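Local atomic coordinates of phenyl-3-pyruvate decarboxylase (Azospirillum brasilense, PDB entry 2NXW), a protein that catalyses the thiamine diphosphate- and metal-dependent decarboxylation of phenylpyruvate and of indole-3-pyruvate, the latter to indole-3-acetaldehyde in auxin biosynthesis. Residues Phe145-Asp156 and Arg177-Met187. Residues are numbered along the deposited sequence; the frame is centred on the assembly and turned at random.
Sequences FKEITVAQARLD and RPVYLEIPRNM
The F145 ring lies over one face of the Y180 ring, near parallel to it (planes 12° apart) but slid so far along that the two barely overlap, with centroids 4.8 Å apart. The slide brings F145 CB over the Y180 face, a CH-pi contact 3.9 Å from the centroid of that ring. With CG anti to the backbone N (chi1 178°), Y180 runs out from its strand toward F145, its edge against Q152 CB. Its OH bonds to the anti lone pair of E182 OE1 at 2.6 Å and is also hydrogen-bonded with Q141 NE2. Shortening Y180 to an alanine would probably leave F145 without its aromatic partner and E182 OE1 without that hydroxyl. Strands 152-154 and 179-184 run parallel, the former outermost in the sheet within this chain; with helix 161-175 they form a beta-alpha-beta unit of the N-terminal TPP-binding domain. Five backbone hydrogen bonds join the two segments, from V150 N to P178 O through to L155 N to E182 O (2.8 Å). On the face turned to that helix, A153 CB meets L181 CD2 at 3.8 Å. On the Y180 face, R154 extends across E182, NE beside P184 CG; NE pairs by charge alone with D156 OD2 (3.2 Å), out of the guanidinium plane, and E182 OE2 is a more distant opposite charge (4.3 Å). Q152, bent at chi2 (78°), gives NE2 to T149 OG1, while its OE1 accepts from K160 of the third subunit.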
loop_
_atom_site.group_PDB
_atom_site.type_symbol
_atom_site.label_atom_id
_atom_site.label_comp_id
_atom_site.label_asym_id
_atom_site.label_seq_id
_atom_site.Cartn_x
_atom_site.Cartn_y
_atom_site.Cartn_z
ATOM N N PHE A 145 -6.701 -10.960 10.280
ATOM C CA PHE A 145 -8.148 -11.019 10.403
ATOM C C PHE A 145 -8.853 -9.679 10.260
ATOM O O PHE A 145 -10.001 -9.629 9.834
ATOM C CB PHE A 145 -8.563 -11.737 11.693
ATOM C CG PHE A 145 -8.632 -13.236 11.533
ATOM C CD1 PHE A 145 -7.501 -14.033 11.724
ATOM C CD2 PHE A 145 -9.803 -13.833 11.084
ATOM C CE1 PHE A 145 -7.539 -15.410 11.464
ATOM C CE2 PHE A 145 -9.854 -15.211 10.818
ATOM C CZ PHE A 145 -8.717 -15.996 11.009
ATOM N N LYS A 146 -8.155 -8.594 10.582
ATOM C CA LYS A 146 -8.747 -7.270 10.453
ATOM C C LYS A 146 -9.055 -6.979 8.986
ATOM O O LYS A 146 -9.916 -6.159 8.679
ATOM C CB LYS A 146 -7.796 -6.199 10.996
ATOM N N GLU A 147 -8.355 -7.661 8.082
ATOM C CA GLU A 147 -8.557 -7.466 6.647
ATOM C C GLU A 147 -9.795 -8.177 6.102
ATOM O O GLU A 147 -10.284 -7.836 5.027
ATOM C CB GLU A 147 -7.332 -7.962 5.863
ATOM C CG GLU A 147 -6.035 -7.213 6.130
ATOM C CD GLU A 147 -6.081 -5.772 5.660
ATOM O OE1 GLU A 147 -6.631 -5.515 4.565
ATOM O OE2 GLU A 147 -5.551 -4.900 6.379
ATOM N N ILE A 148 -10.307 -9.160 6.840
ATOM C CA ILE A 148 -11.456 -9.928 6.375
ATOM C C ILE A 148 -12.656 -9.953 7.314
ATOM O O ILE A 148 -13.497 -10.856 7.248
ATOM C CB ILE A 148 -11.028 -11.374 6.058
ATOM C CG1 ILE A 148 -10.372 -12.006 7.288
ATOM C CG2 ILE A 148 -10.057 -11.371 4.880
ATOM C CD1 ILE A 148 -9.931 -13.454 7.082
ATOM N N THR A 149 -12.736 -8.953 8.188
ATOM C CA THR A 149 -13.848 -8.837 9.132
ATOM C C THR A 149 -14.233 -7.370 9.268
ATOM O O THR A 149 -13.422 -6.487 8.973
ATOM C CB THR A 149 -13.481 -9.382 10.536
ATOM O OG1 THR A 149 -12.287 -8.741 11.006
ATOM C CG2 THR A 149 -13.259 -10.886 10.489
ATOM N N VAL A 150 -15.464 -7.107 9.711
ATOM C CA VAL A 150 -15.927 -5.726 9.866
ATOM C C VAL A 150 -15.662 -5.119 11.234
ATOM O O VAL A 150 -15.782 -3.910 11.406
ATOM C CB VAL A 150 -17.435 -5.580 9.538
ATOM C CG1 VAL A 150 -17.649 -5.887 8.079
ATOM C CG2 VAL A 150 -18.286 -6.480 10.425
ATOM N N ALA A 151 -15.309 -5.951 12.202
ATOM C CA ALA A 151 -15.011 -5.479 13.544
ATOM C C ALA A 151 -14.200 -6.549 14.240
ATOM O O ALA A 151 -14.346 -7.738 13.936
ATOM C CB ALA A 151 -16.303 -5.207 14.311
ATOM N N GLN A 152 -13.358 -6.131 15.178
ATOM C CA GLN A 152 -12.518 -7.054 15.918
ATOM C C GLN A 152 -12.365 -6.591 17.354
ATOM O O GLN A 152 -12.506 -5.403 17.656
ATOM C CB GLN A 152 -11.103 -7.110 15.333
ATOM C CG GLN A 152 -10.969 -7.251 13.822
ATOM C CD GLN A 152 -11.208 -5.946 13.089
ATOM O OE1 GLN A 152 -10.772 -4.874 13.538
ATOM N NE2 GLN A 152 -11.889 -6.024 11.949
ATOM N N ALA A 153 -12.060 -7.533 18.239
ATOM C CA ALA A 153 -11.797 -7.182 19.620
ATOM C C ALA A 153 -10.953 -8.249 20.281
ATOM O O ALA A 153 -11.109 -9.439 20.011
ATOM C CB ALA A 153 -13.103 -6.994 20.401
ATOM N N ARG A 154 -10.019 -7.810 21.116
ATOM C CA ARG A 154 -9.207 -8.719 21.897
ATOM C C ARG A 154 -9.825 -8.570 23.283
ATOM O O ARG A 154 -9.793 -7.486 23.865
ATOM C CB ARG A 154 -7.739 -8.286 21.927
ATOM C CG ARG A 154 -6.924 -9.140 22.881
ATOM C CD ARG A 154 -5.447 -8.787 22.901
ATOM N NE ARG A 154 -4.767 -9.553 23.942
ATOM C CZ ARG A 154 -3.452 -9.586 24.119
ATOM N NH1 ARG A 154 -2.655 -8.888 23.319
ATOM N NH2 ARG A 154 -2.934 -10.322 25.100
ATOM N N LEU A 155 -10.406 -9.646 23.800
ATOM C CA LEU A 155 -11.055 -9.602 25.099
ATOM C C LEU A 155 -10.048 -9.881 26.214
ATOM O O LEU A 155 -10.098 -10.921 26.879
ATOM C CB LEU A 155 -12.206 -10.610 25.125
ATOM C CG LEU A 155 -13.213 -10.455 23.974
ATOM C CD1 LEU A 155 -14.323 -11.488 24.112
ATOM C CD2 LEU A 155 -13.794 -9.048 23.981
ATOM N N ASP A 156 -9.148 -8.924 26.420
ATOM C CA ASP A 156 -8.104 -9.052 27.430
ATOM C C ASP A 156 -8.342 -8.215 28.687
ATOM O O ASP A 156 -7.459 -8.105 29.542
ATOM C CB ASP A 156 -6.747 -8.675 26.829
ATOM C CG ASP A 156 -6.734 -7.277 26.240
ATOM O OD1 ASP A 156 -7.657 -6.483 26.523
ATOM O OD2 ASP A 156 -5.784 -6.966 25.494
ATOM N N ARG A 177 -21.556 -9.179 8.145
ATOM C CA ARG A 177 -20.211 -9.597 7.748
ATOM C C ARG A 177 -19.557 -10.250 8.957
ATOM O O ARG A 177 -19.958 -10.023 10.095
ATOM C CB ARG A 177 -19.353 -8.400 7.364
ATOM C CG ARG A 177 -19.942 -7.446 6.355
ATOM C CD ARG A 177 -19.376 -7.691 4.981
ATOM N NE ARG A 177 -19.630 -6.565 4.087
ATOM C CZ ARG A 177 -19.549 -6.640 2.765
ATOM N NH1 ARG A 177 -19.222 -7.790 2.189
ATOM N NH2 ARG A 177 -19.806 -5.578 2.013
ATOM N N PRO A 178 -18.520 -11.055 8.733
ATOM C CA PRO A 178 -17.820 -11.733 9.826
ATOM C C PRO A 178 -17.115 -10.757 10.759
ATOM O O PRO A 178 -16.764 -9.642 10.356
ATOM C CB PRO A 178 -16.796 -12.614 9.105
ATOM C CG PRO A 178 -17.365 -12.808 7.766
ATOM C CD PRO A 178 -18.007 -11.495 7.425
ATOM N N VAL A 179 -16.903 -11.201 11.995
ATOM C CA VAL A 179 -16.194 -10.418 13.002
ATOM C C VAL A 179 -15.197 -11.342 13.692
ATOM O O VAL A 179 -15.298 -12.577 13.600
ATOM C CB VAL A 179 -17.151 -9.792 14.041
ATOM C CG1 VAL A 179 -17.989 -8.710 13.381
ATOM C CG2 VAL A 179 -18.042 -10.871 14.667
ATOM N N TYR A 180 -14.239 -10.743 14.396
ATOM C CA TYR A 180 -13.175 -11.481 15.053
ATOM C C TYR A 180 -13.029 -11.181 16.547
ATOM O O TYR A 180 -12.924 -10.021 16.943
ATOM C CB TYR A 180 -11.857 -11.144 14.338
ATOM C CG TYR A 180 -10.627 -11.799 14.918
ATOM C CD1 TYR A 180 -10.435 -13.170 14.812
ATOM C CD2 TYR A 180 -9.639 -11.038 15.560
ATOM C CE1 TYR A 180 -9.301 -13.778 15.322
ATOM C CE2 TYR A 180 -8.499 -11.638 16.077
ATOM C CZ TYR A 180 -8.335 -13.008 15.958
ATOM O OH TYR A 180 -7.217 -13.606 16.493
ATOM N N LEU A 181 -13.023 -12.232 17.362
ATOM C CA LEU A 181 -12.854 -12.094 18.805
ATOM C C LEU A 181 -11.684 -12.971 19.215
ATOM O O LEU A 181 -11.669 -14.167 18.934
ATOM C CB LEU A 181 -14.116 -12.536 19.556
ATOM C CG LEU A 181 -15.338 -11.635 19.361
ATOM C CD1 LEU A 181 -16.568 -12.259 20.027
ATOM C CD2 LEU A 181 -15.051 -10.250 19.958
ATOM N N GLU A 182 -10.703 -12.368 19.881
ATOM C CA GLU A 182 -9.509 -13.069 20.330
ATOM C C GLU A 182 -9.590 -13.119 21.856
ATOM O O GLU A 182 -9.733 -12.084 22.507
ATOM C CB GLU A 182 -8.288 -12.272 19.848
ATOM C CG GLU A 182 -6.941 -12.913 20.032
ATOM C CD GLU A 182 -5.857 -12.097 19.354
ATOM O OE1 GLU A 182 -5.744 -12.159 18.108
ATOM O OE2 GLU A 182 -5.128 -11.376 20.065
ATOM N N ILE A 183 -9.515 -14.318 22.425
ATOM C CA ILE A 183 -9.628 -14.478 23.872
ATOM C C ILE A 183 -8.403 -15.117 24.529
ATOM O O ILE A 183 -8.166 -16.316 24.379
ATOM C CB ILE A 183 -10.863 -15.345 24.238
ATOM C CG1 ILE A 183 -12.115 -14.800 23.543
ATOM C CG2 ILE A 183 -11.063 -15.354 25.752
ATOM C CD1 ILE A 183 -13.375 -15.606 23.823
ATOM N N PRO A 184 -7.596 -14.316 25.256
ATOM C CA PRO A 184 -6.406 -14.851 25.932
ATOM C C PRO A 184 -6.900 -16.000 26.827
ATOM O O PRO A 184 -7.930 -15.871 27.487
ATOM C CB PRO A 184 -5.910 -13.651 26.738
ATOM C CG PRO A 184 -6.292 -12.483 25.866
ATOM C CD PRO A 184 -7.693 -12.853 25.418
ATOM N N ARG A 185 -6.180 -17.111 26.879
ATOM C CA ARG A 185 -6.683 -18.229 27.668
ATOM C C ARG A 185 -6.904 -17.987 29.160
ATOM O O ARG A 185 -7.742 -18.655 29.764
ATOM C CB ARG A 185 -5.819 -19.474 27.457
ATOM C CG ARG A 185 -4.359 -19.327 27.769
ATOM C CD ARG A 185 -3.715 -20.692 27.675
ATOM N NE ARG A 185 -2.262 -20.624 27.657
ATOM C CZ ARG A 185 -1.474 -21.671 27.441
ATOM N NH1 ARG A 185 -2.007 -22.868 27.228
ATOM N NH2 ARG A 185 -0.158 -21.519 27.426
ATOM N N ASN A 186 -6.183 -17.038 29.751
ATOM C CA ASN A 186 -6.365 -16.759 31.179
ATOM C C ASN A 186 -7.587 -15.876 31.446
ATOM O O ASN A 186 -7.928 -15.606 32.603
ATOM C CB ASN A 186 -5.098 -16.111 31.773
ATOM C CG ASN A 186 -4.813 -14.732 31.198
ATOM O OD1 ASN A 186 -4.948 -14.507 29.993
ATOM N ND2 ASN A 186 -4.394 -13.803 32.059
ATOM N N MET A 187 -8.251 -15.435 30.380
ATOM C CA MET A 187 -9.436 -14.595 30.510
ATOM C C MET A 187 -10.733 -15.378 30.337
ATOM O O MET A 187 -11.812 -14.891 30.666
ATOM C CB MET A 187 -9.394 -13.450 29.494
ATOM C CG MET A 187 -8.327 -12.398 29.773
ATOM S SD MET A 187 -8.626 -11.565 31.357
ATOM C CE MET A 187 -7.022 -10.791 31.660
#